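Local structure of ADP-dependent (S)-NAD(P)H-hydrate dehydratase (Streptococcus mutans, 3BGK) at residues A[71-82]-A[97-107]. The protein probably dehydrates the S-form of hydrated NAD(P)H, using ADP as the energy source, and so repairs damaged NAD(P)H. Sequence-based numbering, arbitrary orientation.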
# COMPACT_ATOMS: atom_id res chain seq x y z
N GLY A 71 -4.59 -14.45 6.38
CA GLY A 71 -4.08 -13.17 6.85
C GLY A 71 -4.99 -11.97 6.61
O GLY A 71 -5.24 -11.18 7.53
N GLY A 72 -5.50 -11.84 5.39
CA GLY A 72 -6.37 -10.71 5.02
C GLY A 72 -7.53 -10.47 5.98
O GLY A 72 -7.93 -9.32 6.21
N ALA A 73 -8.07 -11.56 6.53
CA ALA A 73 -9.18 -11.51 7.48
C ALA A 73 -8.87 -10.67 8.72
O ALA A 73 -9.70 -9.87 9.15
CB ALA A 73 -9.59 -12.93 7.88
N ILE A 74 -7.68 -10.85 9.28
CA ILE A 74 -7.30 -10.10 10.48
C ILE A 74 -6.95 -8.65 10.12
O ILE A 74 -7.12 -7.76 10.95
CB ILE A 74 -6.17 -10.79 11.28
CG1 ILE A 74 -6.27 -10.44 12.78
CG2 ILE A 74 -4.78 -10.42 10.74
CD1 ILE A 74 -7.52 -10.96 13.49
N ILE A 75 -6.47 -8.44 8.89
CA ILE A 75 -6.20 -7.10 8.38
C ILE A 75 -7.50 -6.33 8.21
O ILE A 75 -7.55 -5.12 8.44
CB ILE A 75 -5.43 -7.13 7.03
CG1 ILE A 75 -4.05 -7.76 7.20
CG2 ILE A 75 -5.31 -5.72 6.45
CD1 ILE A 75 -3.29 -8.02 5.89
N MSE A 76 -8.57 -7.02 7.81
CA MSE A 76 -9.85 -6.37 7.57
C MSE A 76 -10.61 -6.10 8.86
O MSE A 76 -11.29 -5.08 8.98
CB MSE A 76 -10.70 -7.16 6.58
CG MSE A 76 -10.22 -6.99 5.15
SE MSE A 76 -11.24 -8.03 3.87
CE MSE A 76 -10.82 -9.85 4.45
N ALA A 77 -10.47 -7.00 9.83
CA ALA A 77 -11.00 -6.75 11.16
C ALA A 77 -10.22 -5.62 11.84
O ALA A 77 -10.82 -4.74 12.46
CB ALA A 77 -10.97 -8.02 11.98
N ALA A 78 -8.90 -5.64 11.71
CA ALA A 78 -8.06 -4.58 12.26
C ALA A 78 -8.44 -3.21 11.69
O ALA A 78 -8.67 -2.27 12.45
CB ALA A 78 -6.59 -4.87 12.01
N LEU A 79 -8.51 -3.12 10.36
CA LEU A 79 -8.93 -1.89 9.68
C LEU A 79 -10.26 -1.37 10.20
O LEU A 79 -10.39 -0.18 10.47
CB LEU A 79 -9.02 -2.11 8.16
CG LEU A 79 -7.73 -1.99 7.34
CD1 LEU A 79 -7.98 -2.43 5.89
CD2 LEU A 79 -7.16 -0.58 7.38
N ALA A 80 -11.24 -2.26 10.37
CA ALA A 80 -12.54 -1.86 10.88
C ALA A 80 -12.46 -1.38 12.33
O ALA A 80 -13.09 -0.38 12.70
CB ALA A 80 -13.53 -2.99 10.75
N CYS A 81 -11.66 -2.08 13.13
CA CYS A 81 -11.57 -1.79 14.56
C CYS A 81 -10.94 -0.43 14.83
O CYS A 81 -11.43 0.31 15.68
CB CYS A 81 -10.77 -2.88 15.28
SG CYS A 81 -10.86 -2.73 17.08
N VAL A 82 -9.88 -0.10 14.09
CA VAL A 82 -9.19 1.18 14.25
C VAL A 82 -10.10 2.30 13.76
O VAL A 82 -10.26 3.32 14.44
CB VAL A 82 -7.83 1.22 13.49
CG1 VAL A 82 -7.17 2.59 13.64
CG2 VAL A 82 -6.90 0.16 14.03
N ASN A 97 2.54 -12.19 8.04
CA ASN A 97 1.35 -11.41 7.71
C ASN A 97 1.40 -10.00 8.32
O ASN A 97 0.55 -9.15 8.04
CB ASN A 97 0.10 -12.16 8.18
CG ASN A 97 -1.18 -11.43 7.86
OD1 ASN A 97 -1.43 -11.05 6.71
ND2 ASN A 97 -2.02 -11.24 8.87
N ILE A 98 2.41 -9.77 9.16
CA ILE A 98 2.59 -8.48 9.84
C ILE A 98 2.91 -7.34 8.86
O ILE A 98 2.40 -6.22 9.03
CB ILE A 98 3.66 -8.58 10.97
CG1 ILE A 98 3.11 -9.42 12.13
CG2 ILE A 98 4.08 -7.19 11.47
CD1 ILE A 98 4.18 -10.14 12.93
N THR A 99 3.74 -7.62 7.85
CA THR A 99 4.12 -6.61 6.86
C THR A 99 2.90 -6.09 6.09
O THR A 99 2.74 -4.88 5.90
CB THR A 99 5.17 -7.16 5.86
OG1 THR A 99 6.34 -7.57 6.57
CG2 THR A 99 5.58 -6.08 4.85
N ALA A 100 2.06 -7.02 5.64
CA ALA A 100 0.85 -6.70 4.90
C ALA A 100 -0.13 -5.90 5.77
O ALA A 100 -0.74 -4.95 5.30
CB ALA A 100 0.19 -7.96 4.35
N LEU A 101 -0.25 -6.29 7.04
CA LEU A 101 -1.08 -5.55 7.98
C LEU A 101 -0.60 -4.11 8.10
O LEU A 101 -1.40 -3.17 8.05
CB LEU A 101 -1.10 -6.20 9.37
CG LEU A 101 -1.87 -5.41 10.44
CD1 LEU A 101 -3.33 -5.80 10.51
CD2 LEU A 101 -1.23 -5.54 11.79
N HIS A 102 0.71 -3.94 8.26
CA HIS A 102 1.27 -2.60 8.43
C HIS A 102 1.25 -1.77 7.16
O HIS A 102 1.26 -0.54 7.23
CB HIS A 102 2.65 -2.63 9.05
CG HIS A 102 2.61 -2.79 10.53
ND1 HIS A 102 3.57 -3.49 11.23
CD2 HIS A 102 1.71 -2.38 11.45
CE1 HIS A 102 3.27 -3.48 12.52
NE2 HIS A 102 2.15 -2.80 12.68
N SER A 103 1.21 -2.43 6.00
CA SER A 103 1.02 -1.72 4.75
C SER A 103 -0.30 -0.96 4.80
O SER A 103 -0.39 0.16 4.31
CB SER A 103 1.07 -2.66 3.54
OG SER A 103 -0.08 -3.49 3.47
N HIS A 104 -1.32 -1.58 5.40
CA HIS A 104 -2.66 -0.98 5.50
C HIS A 104 -2.81 -0.09 6.72
O HIS A 104 -3.53 0.91 6.67
CB HIS A 104 -3.72 -2.08 5.60
CG HIS A 104 -3.95 -2.82 4.33
ND1 HIS A 104 -4.82 -2.37 3.36
CD2 HIS A 104 -3.43 -3.98 3.86
CE1 HIS A 104 -4.83 -3.22 2.35
NE2 HIS A 104 -3.99 -4.20 2.62
N LEU A 105 -2.13 -0.47 7.80
CA LEU A 105 -2.45 0.00 9.15
C LEU A 105 -1.24 0.03 10.10
O LEU A 105 -1.09 -0.85 10.96
CB LEU A 105 -3.56 -0.88 9.73
CG LEU A 105 -4.41 -0.44 10.92
CD1 LEU A 105 -5.40 0.67 10.54
CD2 LEU A 105 -5.14 -1.65 11.46
N PRO A 106 -0.36 1.04 9.95
CA PRO A 106 0.75 1.22 10.89
C PRO A 106 0.28 1.60 12.29
O PRO A 106 1.03 1.47 13.26
CB PRO A 106 1.57 2.35 10.27
CG PRO A 106 0.65 3.05 9.36
CD PRO A 106 -0.35 2.07 8.89
N GLU A 107 -0.97 2.05 12.40
CA GLU A 107 -1.61 2.38 13.67
C GLU A 107 -1.75 1.21 14.65
O GLU A 107 -1.98 1.42 15.84
CB GLU A 107 -3.00 2.98 13.43
CG GLU A 107 -3.01 4.41 12.90
CD GLU A 107 -2.96 4.49 11.38
OE1 GLU A 107 -2.73 3.46 10.71
OE2 GLU A 107 -3.15 5.60 10.85
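I75 overlaps helix 98-104 from A100 to H104, and its two branches divide the work. CG1 sits beside the backbone N and carries CD1 outward to the backbone of the other helix, 3.7 Å from L101 N. The CG2 methyl turns instead to the imidazole of H104, meeting it obliquely at 3.6 Å from CD2. L79 CD1 also approaches this ring obliquely, near ND1, while H104 NE2 hydrogen-bonds to the carbonyl O of H102 in a third subunit, so one ring serves both the intrachain packing and the tetramer.

One turn along, A78 CB touches two leucine methyls, 3.7 Å from L101 CD1 and 3.6 Å from L105 CD2. L105, the first residue beyond the helical geometry, continues the apolar seam: its methyls lie against V82 CG2, and L105 CD1 lies 3.8 Å from L79 CD2.

Strand 88-93 joins the two helices and packs under I74 and V82; the helices are consecutive β-α-β crossovers, side by side in one helical layer of the α/β three-layer sandwich; their axes approach to 9.7 Å and diverge by 31°. G71 and N97 are paired at the start of this interface. With CG anti to the backbone N (chi1 -179°), the N97 amide extends over the G71 backbone, OD1 lying 3.4 Å from G71 CA. Its ND2 gives G71 O a weak bond (3.5 Å, 139°), and is held more firmly by T93 OG1 of that strand. Just downstream, A73 is a predicted (6S)-NADPHX-binding residue whose side chain points away from helix 98-104 and touches D251 of helix 249-263.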